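Local atomic coordinates of probable chitinase A (Chromobacterium violaceum, PDB entry 4TX8), a protein that probably hydrolyses internal glycosidic bonds of chitin, as a family 18 glycoside hydrolase with a carbohydrate-binding module. Residues K106-G111 with A390-M395; D132-V137 with K173-V178; L252-E257 with D284-I289; L340-V345 with Q386-F391. One frame throughout, in Å; residues are numbered along the deposited sequence.

Contact 1: K106-G111 with A390-M395; sequences KHALVG and AFRGVM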
loop_
_atom_site.group_PDB
_atom_site.type_symbol
_atom_site.label_atom_id
_atom_site.label_comp_id
_atom_site.label_asym_id
_atom_site.label_seq_id
_atom_site.Cartn_x
_atom_site.Cartn_y
_atom_site.Cartn_z
ATOM N N LYS A 106 12.508 -8.693 -5.176
ATOM C CA LYS A 106 12.420 -9.800 -4.225
ATOM C C LYS A 106 12.027 -9.297 -2.842
ATOM O O LYS A 106 11.135 -9.847 -2.199
ATOM C CB LYS A 106 13.751 -10.555 -4.153
ATOM C CG LYS A 106 13.723 -11.770 -3.236
ATOM C CD LYS A 106 15.094 -12.423 -3.131
ATOM C CE LYS A 106 15.052 -13.666 -2.249
ATOM N NZ LYS A 106 16.410 -14.235 -2.012
ATOM N N HIS A 107 12.695 -8.240 -2.398
ATOM C CA HIS A 107 12.324 -7.571 -1.162
ATOM C C HIS A 107 11.871 -6.161 -1.506
ATOM O O HIS A 107 12.685 -5.255 -1.681
ATOM C CB HIS A 107 13.489 -7.575 -0.177
ATOM C CG HIS A 107 13.998 -8.947 0.130
ATOM N ND1 HIS A 107 15.326 -9.296 0.008
ATOM C CD2 HIS A 107 13.351 -10.067 0.533
ATOM C CE1 HIS A 107 15.477 -10.568 0.330
ATOM N NE2 HIS A 107 14.294 -11.059 0.653
ATOM N N ALA A 108 10.558 -5.994 -1.613
ATOM C CA ALA A 108 9.983 -4.804 -2.221
ATOM C C ALA A 108 9.486 -3.783 -1.209
ATOM O O ALA A 108 9.004 -4.138 -0.131
ATOM C CB ALA A 108 8.843 -5.205 -3.152
ATOM N N LEU A 109 9.623 -2.511 -1.569
ATOM C CA LEU A 109 8.942 -1.427 -0.877
ATOM C C LEU A 109 7.778 -0.995 -1.761
ATOM O O LEU A 109 7.982 -0.503 -2.873
ATOM C CB LEU A 109 9.883 -0.249 -0.607
ATOM C CG LEU A 109 9.652 0.653 0.617
ATOM C CD1 LEU A 109 10.080 2.085 0.319
ATOM C CD2 LEU A 109 8.222 0.616 1.147
ATOM N N VAL A 110 6.562 -1.200 -1.267
ATOM C CA VAL A 110 5.350 -0.856 -1.997
ATOM C C VAL A 110 4.735 0.402 -1.398
ATOM O O VAL A 110 4.600 0.502 -0.180
ATOM C CB VAL A 110 4.318 -2.006 -1.953
ATOM C CG1 VAL A 110 3.039 -1.612 -2.681
ATOM C CG2 VAL A 110 4.911 -3.282 -2.540
ATOM N N GLY A 111 4.371 1.360 -2.245
ATOM C CA GLY A 111 3.768 2.591 -1.766
ATOM C C GLY A 111 2.679 3.129 -2.673
ATOM O O GLY A 111 2.682 2.876 -3.881
ATOM N N ALA A 390 12.499 -15.391 1.365
ATOM C CA ALA A 390 11.835 -14.772 0.222
ATOM C C ALA A 390 10.611 -13.935 0.607
ATOM O O ALA A 390 9.790 -13.621 -0.253
ATOM C CB ALA A 390 11.435 -15.838 -0.790
ATOM N N PHE A 391 10.487 -13.577 1.885
ATOM C CA PHE A 391 9.406 -12.692 2.324
ATOM C C PHE A 391 9.419 -11.415 1.484
ATOM O O PHE A 391 10.467 -10.796 1.317
ATOM C CB PHE A 391 9.538 -12.360 3.814
ATOM C CG PHE A 391 8.391 -11.554 4.357
ATOM C CD1 PHE A 391 7.191 -12.166 4.684
ATOM C CD2 PHE A 391 8.508 -10.183 4.531
ATOM C CE1 PHE A 391 6.128 -11.426 5.177
ATOM C CE2 PHE A 391 7.449 -9.436 5.025
ATOM C CZ PHE A 391 6.259 -10.058 5.347
ATOM N N ARG A 392 8.261 -11.039 0.944
ATOM C CA ARG A 392 8.205 -10.009 -0.096
ATOM C C ARG A 392 8.546 -8.603 0.406
ATOM O O ARG A 392 9.249 -7.860 -0.277
ATOM C CB ARG A 392 6.828 -9.996 -0.763
ATOM C CG ARG A 392 6.727 -9.037 -1.949
ATOM C CD ARG A 392 7.720 -9.391 -3.062
ATOM N NE ARG A 392 7.337 -10.604 -3.782
ATOM C CZ ARG A 392 7.864 -10.990 -4.941
ATOM N NH1 ARG A 392 8.804 -10.259 -5.524
ATOM N NH2 ARG A 392 7.450 -12.109 -5.522
ATOM N N GLY A 393 8.053 -8.225 1.582
ATOM C CA GLY A 393 8.477 -6.964 2.167
ATOM C C GLY A 393 7.441 -6.077 2.835
ATOM O O GLY A 393 6.686 -6.519 3.705
ATOM N N VAL A 394 7.422 -4.808 2.428
ATOM C CA VAL A 394 6.688 -3.766 3.141
ATOM C C VAL A 394 5.825 -2.907 2.214
ATOM O O VAL A 394 6.273 -2.486 1.145
ATOM C CB VAL A 394 7.664 -2.838 3.909
ATOM C CG1 VAL A 394 6.910 -1.742 4.659
ATOM C CG2 VAL A 394 8.533 -3.642 4.872
ATOM N N MET A 395 4.585 -2.655 2.628
ATOM C CA MET A 395 3.729 -1.678 1.960
ATOM C C MET A 395 3.460 -0.506 2.892
ATOM O O MET A 395 3.363 -0.688 4.107
ATOM C CB MET A 395 2.407 -2.317 1.515
ATOM C CG MET A 395 1.378 -1.346 0.925
ATOM S SD MET A 395 0.366 -0.482 2.161
ATOM C CE MET A 395 -1.062 -1.569 2.277
HETATM O O HOH W 1 10.138 -12.319 -2.696
#
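Three backbone hydrogen bonds join Ala108 and Val110 to Arg392 and Val394, in parallel register. Ala108 uses both its polar backbone atoms: its N donates to Arg392 O at 2.6 Å, and its O receives Val394 N at 3.1 Å. The third bond runs from Val110 N to Val394 O at 2.7 Å. Weaker CA-H...O contacts fill in between them, among them Met395 CA to Val110 O at 3.2 Å.

Apolar contacts lie on both faces of the sheet. Leu109 and Val394 share one, where the CD2 methyl of Leu109 approaches CG1 of Val394; Val110 and Met395 share the other, CB to CB at 4.0 Å.

Polar groups close the N-terminal end. The His107 ring turns its CD2 edge to Phe391 O, 3.1 Å away and in the ring plane, while its NE2 is hydrogen-bonded to Pro389 O. One water donates to both Lys106 O and Ala390 O, and also lies over a face of the Arg392 guanidinium. With CG anti to the backbone N (chi1 -175°) and two further bends, Arg392 brings CD to 3.6 Å from Lys106 O, and its NE bonds to Asp343 O.

Gly393, with a positive phi (138°) that suits a residue without a side chain, lies close against Ala108, whose O is 3.7 Å from Gly393 CA. Pairing the first barrel strand, 108-114, with the last, 393-397, is the closure of a TIM barrel.

Contact 2: D132-V137 with K173-V178; sequences DWDVIV and KGKKVV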
loop_
_atom_site.group_PDB
_atom_site.type_symbol
_atom_site.label_atom_id
_atom_site.label_comp_id
_atom_site.label_asym_id
_atom_site.label_seq_id
_atom_site.Cartn_x
_atom_site.Cartn_y
_atom_site.Cartn_z
ATOM N N ASP A 132 13.758 4.499 -4.184
ATOM C CA ASP A 132 13.571 3.574 -3.065
ATOM C C ASP A 132 12.276 2.769 -3.177
ATOM O O ASP A 132 12.111 1.755 -2.501
ATOM C CB ASP A 132 13.589 4.328 -1.731
ATOM C CG ASP A 132 14.989 4.700 -1.287
ATOM O OD1 ASP A 132 15.937 3.950 -1.608
ATOM O OD2 ASP A 132 15.140 5.741 -0.610
ATOM N N TRP A 133 11.356 3.224 -4.021
ATOM C CA TRP A 133 10.087 2.526 -4.209
ATOM C C TRP A 133 10.192 1.476 -5.314
ATOM O O TRP A 133 10.688 1.761 -6.399
ATOM C CB TRP A 133 8.974 3.526 -4.529
ATOM C CG TRP A 133 8.804 4.565 -3.463
ATOM C CD1 TRP A 133 9.308 5.836 -3.464
ATOM C CD2 TRP A 133 8.092 4.418 -2.228
ATOM N NE1 TRP A 133 8.946 6.491 -2.309
ATOM C CE2 TRP A 133 8.200 5.642 -1.533
ATOM C CE3 TRP A 133 7.370 3.371 -1.643
ATOM C CZ2 TRP A 133 7.616 5.845 -0.281
ATOM C CZ3 TRP A 133 6.789 3.576 -0.400
ATOM C CH2 TRP A 133 6.914 4.804 0.265
ATOM N N ASP A 134 9.722 0.263 -5.031
ATOM C CA ASP A 134 9.803 -0.836 -5.993
ATOM C C ASP A 134 8.478 -1.065 -6.704
ATOM O O ASP A 134 8.448 -1.494 -7.856
ATOM C CB ASP A 134 10.243 -2.122 -5.297
ATOM C CG ASP A 134 11.617 -1.999 -4.680
ATOM O OD1 ASP A 134 12.573 -1.700 -5.425
ATOM O OD2 ASP A 134 11.738 -2.187 -3.448
ATOM N N VAL A 135 7.380 -0.803 -6.003
ATOM C CA VAL A 135 6.059 -0.871 -6.614
ATOM C C VAL A 135 5.318 0.424 -6.327
ATOM O O VAL A 135 5.125 0.803 -5.171
ATOM C CB VAL A 135 5.234 -2.071 -6.105
ATOM C CG1 VAL A 135 3.888 -2.118 -6.811
ATOM C CG2 VAL A 135 5.993 -3.377 -6.324
ATOM N N ILE A 136 4.928 1.112 -7.392
ATOM C CA ILE A 136 4.208 2.371 -7.278
ATOM C C ILE A 136 2.728 2.139 -7.552
ATOM O O ILE A 136 2.339 1.825 -8.676
ATOM C CB ILE A 136 4.764 3.422 -8.255
ATOM C CG1 ILE A 136 6.271 3.593 -8.045
ATOM C CG2 ILE A 136 4.038 4.743 -8.082
ATOM C CD1 ILE A 136 6.966 4.340 -9.163
ATOM N N VAL A 137 1.905 2.281 -6.519
ATOM C CA VAL A 137 0.481 1.999 -6.647
ATOM C C VAL A 137 -0.329 3.277 -6.807
ATOM O O VAL A 137 -0.462 4.059 -5.866
ATOM C CB VAL A 137 -0.055 1.222 -5.436
ATOM C CG1 VAL A 137 -1.485 0.787 -5.692
ATOM C CG2 VAL A 137 0.826 0.018 -5.144
ATOM N N LYS A 173 13.211 1.096 -15.038
ATOM C CA LYS A 173 14.108 1.005 -13.890
ATOM C C LYS A 173 13.755 -0.180 -12.994
ATOM O O LYS A 173 14.282 -0.310 -11.891
ATOM C CB LYS A 173 14.076 2.303 -13.076
ATOM C CG LYS A 173 14.600 3.516 -13.826
ATOM C CD LYS A 173 14.745 4.724 -12.915
ATOM C CE LYS A 173 13.804 5.847 -13.327
ATOM N NZ LYS A 173 14.054 7.101 -12.559
ATOM N N GLY A 174 12.856 -1.036 -13.469
ATOM C CA GLY A 174 12.489 -2.233 -12.731
ATOM C C GLY A 174 11.318 -2.082 -11.775
ATOM O O GLY A 174 10.966 -3.027 -11.070
ATOM N N LYS A 175 10.709 -0.900 -11.743
ATOM C CA LYS A 175 9.547 -0.678 -10.889
ATOM C C LYS A 175 8.267 -1.199 -11.533
ATOM O O LYS A 175 8.153 -1.263 -12.756
ATOM C CB LYS A 175 9.377 0.810 -10.563
ATOM C CG LYS A 175 10.321 1.351 -9.500
ATOM C CD LYS A 175 11.611 1.878 -10.105
ATOM C CE LYS A 175 12.451 2.623 -9.076
ATOM N NZ LYS A 175 12.909 1.735 -7.967
ATOM N N LYS A 176 7.306 -1.573 -10.699
ATOM C CA LYS A 176 5.962 -1.880 -11.173
ATOM C C LYS A 176 5.053 -0.691 -10.893
ATOM O O LYS A 176 5.182 -0.034 -9.859
ATOM C CB LYS A 176 5.415 -3.141 -10.504
ATOM C CG LYS A 176 6.190 -4.402 -10.834
ATOM C CD LYS A 176 6.113 -4.712 -12.318
ATOM C CE LYS A 176 6.986 -5.898 -12.677
ATOM N NZ LYS A 176 7.026 -6.131 -14.148
ATOM N N VAL A 177 4.150 -0.406 -11.824
ATOM C CA VAL A 177 3.173 0.658 -11.641
ATOM C C VAL A 177 1.777 0.075 -11.796
ATOM O O VAL A 177 1.383 -0.329 -12.889
ATOM C CB VAL A 177 3.373 1.804 -12.647
ATOM C CG1 VAL A 177 2.393 2.935 -12.359
ATOM C CG2 VAL A 177 4.810 2.313 -12.602
ATOM N N VAL A 178 1.031 0.019 -10.700
ATOM C CA VAL A 178 -0.264 -0.644 -10.732
ATOM C C VAL A 178 -1.386 0.318 -10.337
ATOM O O VAL A 178 -1.160 1.308 -9.642
ATOM C CB VAL A 178 -0.264 -1.906 -9.820
ATOM C CG1 VAL A 178 1.161 -2.276 -9.427
ATOM C CG2 VAL A 178 -1.117 -1.712 -8.585
HETATM O O HOH W 2 10.040 -3.884 -8.459
HETATM O O HOH W 3 13.375 -1.185 -8.541
#
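Lys175 curls over to Trp133, just before strand 135-143, at the N-terminal end of two neighbouring parallel strands of the TIM barrel. Its CB lies 3.7 Å from Asp134 O. CG, placed anti to the carbonyl carbon (chi1 -77°), comes to 3.1 Å from Trp133 O. A bend at chi2 then carries CD past the same oxygen, and CE returns to within 3.3 Å of it. A second bend, at chi4, sets NZ 2.7 Å from Trp133 O, so that the aliphatic chain wraps round the carbonyl which its ammonium end binds. The donor stands 33° out of that carbonyl's plane. NZ also donates to Ala131 O and to a water that in turn donates, at a long 3.3 Å, to Asp134 OD1, making an indirect link between opposite charges that are too far apart for a salt bridge.

The carboxylate of Asp134 is held through OD2 by Leu109 N of strand 108-114, the neighbour on the far side of 135-143 from 176-182. Asp134 O, meanwhile, accepts Lys176 N and a second water that bridges to Gly174 O. Gly174, with positive phi, closes helix 160-171 in a Schellman motif and turns the chain into strand 176-182.

Further along, Ile136 bonds through N to Lys176 O and through O to Val178 N. Val135, Val137 and Val178 pack on one face of the sheet, Ile136 and Val177 on the other. The two methyls of Val178 are divided between neighbours: CG1 meets Val135 CG1 and CG2 meets Val137 CG1, each at 3.8 Å.

Contact 3: L252-E257 with D284-I289; sequences LSMAPE and DDLSVI. With CA (calcium ion), chain D.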
loop_
_atom_site.group_PDB
_atom_site.type_symbol
_atom_site.label_atom_id
_atom_site.label_comp_id
_atom_site.label_asym_id
_atom_site.label_seq_id
_atom_site.Cartn_x
_atom_site.Cartn_y
_atom_site.Cartn_z
ATOM N N LEU A 252 -1.074 -8.553 -9.564
ATOM C CA LEU A 252 -2.248 -8.504 -8.701
ATOM C C LEU A 252 -1.853 -8.374 -7.238
ATOM O O LEU A 252 -1.174 -9.241 -6.692
ATOM C CB LEU A 252 -3.119 -9.750 -8.892
ATOM C CG LEU A 252 -4.294 -9.889 -7.917
ATOM C CD1 LEU A 252 -5.282 -8.734 -8.072
ATOM C CD2 LEU A 252 -4.994 -11.230 -8.096
ATOM N N SER A 253 -2.281 -7.287 -6.604
ATOM C CA SER A 253 -2.061 -7.132 -5.175
ATOM C C SER A 253 -3.367 -6.865 -4.442
ATOM O O SER A 253 -4.351 -6.424 -5.037
ATOM C CB SER A 253 -1.064 -6.008 -4.891
ATOM O OG SER A 253 -1.568 -4.753 -5.310
ATOM N N MET A 254 -3.364 -7.153 -3.147
ATOM C CA MET A 254 -4.516 -6.913 -2.292
ATOM C C MET A 254 -4.071 -6.198 -1.032
ATOM O O MET A 254 -3.030 -6.524 -0.460
ATOM C CB MET A 254 -5.210 -8.222 -1.918
ATOM C CG MET A 254 -5.616 -9.087 -3.094
ATOM S SD MET A 254 -6.204 -10.687 -2.512
ATOM C CE MET A 254 -6.593 -11.484 -4.079
ATOM N N ALA A 255 -4.866 -5.232 -0.588
ATOM C CA ALA A 255 -4.555 -4.526 0.648
ATOM C C ALA A 255 -5.748 -4.462 1.597
ATOM O O ALA A 255 -6.185 -3.377 1.964
ATOM C CB ALA A 255 -4.060 -3.118 0.336
ATOM N N PRO A 256 -6.271 -5.625 2.014
ATOM C CA PRO A 256 -7.415 -5.579 2.927
ATOM C C PRO A 256 -6.994 -5.312 4.371
ATOM O O PRO A 256 -5.873 -5.637 4.758
ATOM C CB PRO A 256 -8.029 -6.971 2.782
ATOM C CG PRO A 256 -6.880 -7.842 2.434
ATOM C CD PRO A 256 -5.861 -7.009 1.715
ATOM N N GLU A 257 -7.888 -4.711 5.146
ATOM C CA GLU A 257 -7.661 -4.493 6.568
ATOM C C GLU A 257 -7.744 -5.830 7.293
ATOM O O GLU A 257 -8.499 -6.710 6.878
ATOM C CB GLU A 257 -8.678 -3.494 7.115
ATOM C CG GLU A 257 -8.700 -2.198 6.318
ATOM C CD GLU A 257 -9.810 -1.254 6.732
ATOM O OE1 GLU A 257 -10.027 -1.075 7.949
ATOM O OE2 GLU A 257 -10.466 -0.688 5.833
ATOM N N ASP A 284 -3.373 -18.429 -6.988
ATOM C CA ASP A 284 -2.446 -18.733 -8.075
ATOM C C ASP A 284 -2.040 -17.471 -8.830
ATOM O O ASP A 284 -1.011 -17.442 -9.503
ATOM C CB ASP A 284 -3.060 -19.742 -9.049
ATOM C CG ASP A 284 -3.256 -21.112 -8.426
ATOM O OD1 ASP A 284 -2.458 -21.486 -7.540
ATOM O OD2 ASP A 284 -4.210 -21.816 -8.822
ATOM N N ASP A 285 -2.854 -16.427 -8.709
ATOM C CA ASP A 285 -2.634 -15.194 -9.457
ATOM C C ASP A 285 -2.089 -14.063 -8.590
ATOM O O ASP A 285 -1.626 -13.048 -9.107
ATOM C CB ASP A 285 -3.939 -14.752 -10.117
ATOM C CG ASP A 285 -4.460 -15.774 -11.103
ATOM O OD1 ASP A 285 -3.679 -16.196 -11.978
ATOM O OD2 ASP A 285 -5.643 -16.164 -10.995
ATOM N N LEU A 286 -2.153 -14.242 -7.275
ATOM C CA LEU A 286 -1.766 -13.193 -6.336
ATOM C C LEU A 286 -0.261 -12.926 -6.343
ATOM O O LEU A 286 0.532 -13.813 -6.030
ATOM C CB LEU A 286 -2.227 -13.566 -4.925
ATOM C CG LEU A 286 -1.870 -12.617 -3.780
ATOM C CD1 LEU A 286 -2.496 -11.247 -3.993
ATOM C CD2 LEU A 286 -2.311 -13.213 -2.453
ATOM N N SER A 287 0.129 -11.703 -6.701
ATOM C CA SER A 287 1.537 -11.315 -6.676
ATOM C C SER A 287 1.988 -11.034 -5.246
ATOM O O SER A 287 3.027 -11.531 -4.804
ATOM C CB SER A 287 1.788 -10.085 -7.553
ATOM O OG SER A 287 1.229 -10.246 -8.843
ATOM N N VAL A 288 1.211 -10.226 -4.529
ATOM C CA VAL A 288 1.486 -9.967 -3.119
ATOM C C VAL A 288 0.235 -9.476 -2.394
ATOM O O VAL A 288 -0.528 -8.672 -2.921
ATOM C CB VAL A 288 2.633 -8.929 -2.933
ATOM C CG1 VAL A 288 2.306 -7.614 -3.628
ATOM C CG2 VAL A 288 2.923 -8.697 -1.452
ATOM N N ILE A 289 0.005 -9.989 -1.193
ATOM C CA ILE A 289 -0.998 -9.392 -0.329
ATOM C C ILE A 289 -0.291 -8.680 0.813
ATOM O O ILE A 289 0.551 -9.259 1.498
ATOM C CB ILE A 289 -2.003 -10.426 0.227
ATOM C CG1 ILE A 289 -2.944 -9.750 1.229
ATOM C CG2 ILE A 289 -1.286 -11.616 0.863
ATOM C CD1 ILE A 289 -4.066 -10.633 1.718
HETATM CA CA CA D . -8.159 -2.011 2.182
HETATM O O HOH W 4 -9.301 -0.002 3.252
#
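Leu252 and Ser287 meet through two hydrogen bonds, where strands 251-254 and 288-292 begin to run side by side in the TIM barrel as the two strands of a beta-alpha-beta unit whose helix is 276-281. Leu252 N donates almost straight to Ser287 OG, 2.9 Å away with an angle of 178° at the hydrogen, so a serine side chain takes the place of a backbone acceptor. Leu252 O is gripped by Ser287 N at 2.8 Å, in the carbonyl plane, and weakly by Val288 N. Two residues on, Met254 N donates to Val288 O.

The side chains pack around this seam. Leu286, its CG anti to the backbone N (chi1 178°), brings CD1 against Leu252 O and 3.9 Å from Met254 CG; SD and CE of the extended Met254 chain pass the same methyl, and this side chain also touches Ile279 of the helix. Ile289 meets Pro256 at about a right angle, CD1 to CG at 4.0 Å. On the other face, Val288 CG1 touches Ser253 CB, and Ser253 OG is held by Asp216 of the adjoining strand.

Past the end of strand 251-254 lies a calcium ion, bound by Ala255 O at 2.4 Å. Asp218, Glu220 and a water also bind it, and Glu220 OE2 accepts Glu257 N as well, tying the loop to the site. Glu257 acts in the second shell: its OE2 lies 2.9 Å from the O of the calcium-bound water and probably accepts from it.

Contact 4: L340-V345 with Q386-F391; sequences LRPDQV and QAYPAF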
loop_
_atom_site.group_PDB
_atom_site.type_symbol
_atom_site.label_atom_id
_atom_site.label_comp_id
_atom_site.label_asym_id
_atom_site.label_seq_id
_atom_site.Cartn_x
_atom_site.Cartn_y
_atom_site.Cartn_z
ATOM N N LEU A 340 0.006 -19.067 2.145
ATOM C CA LEU A 340 0.571 -18.586 0.891
ATOM C C LEU A 340 2.088 -18.716 0.905
ATOM O O LEU A 340 2.686 -18.934 1.956
ATOM C CB LEU A 340 0.183 -17.125 0.652
ATOM C CG LEU A 340 -1.306 -16.805 0.527
ATOM C CD1 LEU A 340 -1.547 -15.315 0.734
ATOM C CD2 LEU A 340 -1.823 -17.251 -0.831
ATOM N N ARG A 341 2.709 -18.571 -0.261
ATOM C CA ARG A 341 4.163 -18.502 -0.329
ATOM C C ARG A 341 4.642 -17.207 0.313
ATOM O O ARG A 341 3.955 -16.187 0.237
ATOM C CB ARG A 341 4.651 -18.574 -1.775
ATOM C CG ARG A 341 4.276 -19.847 -2.516
ATOM C CD ARG A 341 4.995 -19.895 -3.854
ATOM N NE ARG A 341 4.919 -18.607 -4.530
ATOM C CZ ARG A 341 3.956 -18.267 -5.378
ATOM N NH1 ARG A 341 2.992 -19.131 -5.666
ATOM N NH2 ARG A 341 3.960 -17.068 -5.941
ATOM N N PRO A 342 5.820 -17.240 0.954
ATOM C CA PRO A 342 6.402 -16.022 1.529
ATOM C C PRO A 342 6.550 -14.891 0.510
ATOM O O PRO A 342 6.392 -13.729 0.881
ATOM C CB PRO A 342 7.770 -16.491 2.024
ATOM C CG PRO A 342 7.569 -17.946 2.332
ATOM C CD PRO A 342 6.605 -18.443 1.290
ATOM N N ASP A 343 6.823 -15.218 -0.752
ATOM C CA ASP A 343 6.987 -14.184 -1.773
ATOM C C ASP A 343 5.661 -13.506 -2.123
ATOM O O ASP A 343 5.642 -12.525 -2.868
ATOM C CB ASP A 343 7.629 -14.761 -3.041
ATOM C CG ASP A 343 6.764 -15.815 -3.718
ATOM O OD1 ASP A 343 5.777 -15.445 -4.391
ATOM O OD2 ASP A 343 7.086 -17.014 -3.598
ATOM N N GLN A 344 4.561 -14.027 -1.585
ATOM C CA GLN A 344 3.233 -13.464 -1.829
ATOM C C GLN A 344 2.745 -12.611 -0.667
ATOM O O GLN A 344 1.620 -12.108 -0.687
ATOM C CB GLN A 344 2.211 -14.571 -2.080
ATOM C CG GLN A 344 2.377 -15.326 -3.379
ATOM C CD GLN A 344 1.350 -16.431 -3.515
ATOM O OE1 GLN A 344 1.397 -17.426 -2.793
ATOM N NE2 GLN A 344 0.402 -16.251 -4.428
ATOM N N VAL A 345 3.579 -12.462 0.356
ATOM C CA VAL A 345 3.138 -11.807 1.579
ATOM C C VAL A 345 4.039 -10.638 1.973
ATOM O O VAL A 345 5.267 -10.749 1.984
ATOM C CB VAL A 345 3.066 -12.812 2.751
ATOM C CG1 VAL A 345 2.550 -12.134 4.013
ATOM C CG2 VAL A 345 2.175 -13.996 2.383
ATOM N N GLN A 386 10.061 -21.421 10.658
ATOM C CA GLN A 386 11.293 -21.405 9.885
ATOM C C GLN A 386 11.482 -20.022 9.277
ATOM O O GLN A 386 10.533 -19.245 9.185
ATOM C CB GLN A 386 11.269 -22.475 8.793
ATOM C CG GLN A 386 10.002 -22.479 7.949
ATOM C CD GLN A 386 10.136 -23.333 6.700
ATOM O OE1 GLN A 386 11.200 -23.386 6.082
ATOM N NE2 GLN A 386 9.055 -24.006 6.324
ATOM N N ALA A 387 12.707 -19.715 8.872
ATOM C CA ALA A 387 12.995 -18.436 8.243
ATOM C C ALA A 387 12.327 -18.352 6.877
ATOM O O ALA A 387 12.150 -19.368 6.202
ATOM C CB ALA A 387 14.497 -18.231 8.118
ATOM N N TYR A 388 11.939 -17.143 6.484
ATOM C CA TYR A 388 11.395 -16.910 5.151
ATOM C C TYR A 388 12.289 -15.956 4.376
ATOM O O TYR A 388 12.021 -14.752 4.332
ATOM C CB TYR A 388 9.980 -16.338 5.220
ATOM C CG TYR A 388 9.048 -17.079 6.144
ATOM C CD1 TYR A 388 8.692 -18.399 5.894
ATOM C CD2 TYR A 388 8.512 -16.453 7.258
ATOM C CE1 TYR A 388 7.835 -19.073 6.737
ATOM C CE2 TYR A 388 7.657 -17.118 8.104
ATOM C CZ TYR A 388 7.321 -18.424 7.840
ATOM O OH TYR A 388 6.468 -19.080 8.687
ATOM N N PRO A 389 13.354 -16.487 3.759
ATOM C CA PRO A 389 14.293 -15.638 3.017
ATOM C C PRO A 389 13.648 -14.911 1.835
ATOM O O PRO A 389 14.197 -13.910 1.375
ATOM C CB PRO A 389 15.364 -16.630 2.537
ATOM C CG PRO A 389 14.726 -17.983 2.631
ATOM C CD PRO A 389 13.771 -17.901 3.776
ATOM N N ALA A 390 12.499 -15.391 1.365
ATOM C CA ALA A 390 11.835 -14.772 0.222
ATOM C C ALA A 390 10.611 -13.935 0.607
ATOM O O ALA A 390 9.790 -13.621 -0.253
ATOM C CB ALA A 390 11.435 -15.838 -0.790
ATOM N N PHE A 391 10.487 -13.577 1.885
ATOM C CA PHE A 391 9.406 -12.692 2.324
ATOM C C PHE A 391 9.419 -11.415 1.484
ATOM O O PHE A 391 10.467 -10.796 1.317
ATOM C CB PHE A 391 9.538 -12.360 3.814
ATOM C CG PHE A 391 8.391 -11.554 4.357
ATOM C CD1 PHE A 391 7.191 -12.166 4.684
ATOM C CD2 PHE A 391 8.508 -10.183 4.531
ATOM C CE1 PHE A 391 6.128 -11.426 5.177
ATOM C CE2 PHE A 391 7.449 -9.436 5.025
ATOM C CZ PHE A 391 6.259 -10.058 5.347
#
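Phe391 and Val345 both set a gamma carbon anti to the backbone N (chi1 -175° and -178°), which brings the ring of Phe391 against CG1 of Val345. CE1 makes the touch, 3.8 Å from that methyl. Val345 O lies over one face of the ring, displaced toward the rim and 3.4 Å from CE1, so the ring meets both a backbone carbonyl and a methyl group of Val345. Leu373 and Thr374 of helix 363-375 and Ser320 of helix 313-325 also pack on this side chain.

Pro342 packs on the neighbouring loop through CB and CG. Its CG meets Tyr388 CD1 at 3.8 Å, the two side chains crossing at about a right angle, and its CB lies against Tyr388 CB. Gln386 O, of a poorly ordered residue, lies over a ring face of Tyr388.

These are loops leading into two adjacent parallel strands of the TIM barrel, 345-350 and 393-397. One holds a short 3-10 turn at Pro342-Gln344; the other makes a type I beta turn from Tyr388 to Phe391, closed by Phe391 N to Tyr388 O. No hydrogen bond links the two segments directly. CA-H...O contacts do so instead: Asp343 CA to Ala390 O at 3.2 Å and Phe391 CA to Pro342 O at 3.5 Å.

Asp343 is engaged within its own loop. Arg341 grips it side-on, NE to OD2 at 2.8 Å and NH2 to OD1 at 2.9 Å, with each oxygen using its syn lone pair. Gln344 CD lies over a face of that guanidinium, toward its rim, and OE1 takes Arg341 N.

All four contacts belong to the TIM barrel. Contacts 2, 3 and 4 have their centres about 11 Å, 12 Å and 10 Å from that of contact 1. Along the chain contact 1 encloses contacts 2 and 3; contact 2 closes before contact 3 opens, contact 3 before contact 4, and contacts 4 and 1 end on the same stretch, sharing Ala390 and Phe391. Gly111 O is bonded to Val137 N between contacts 1 and 2, Met395 CE packs on Ala255 CB of contact 3, and Gln344 O of contact 4 accepts Ile289 N. Contact 1 closes the barrel, contacts 2 and 3 join successive strands, and contact 4 joins the loops leading into strands 345-350 and 393-397.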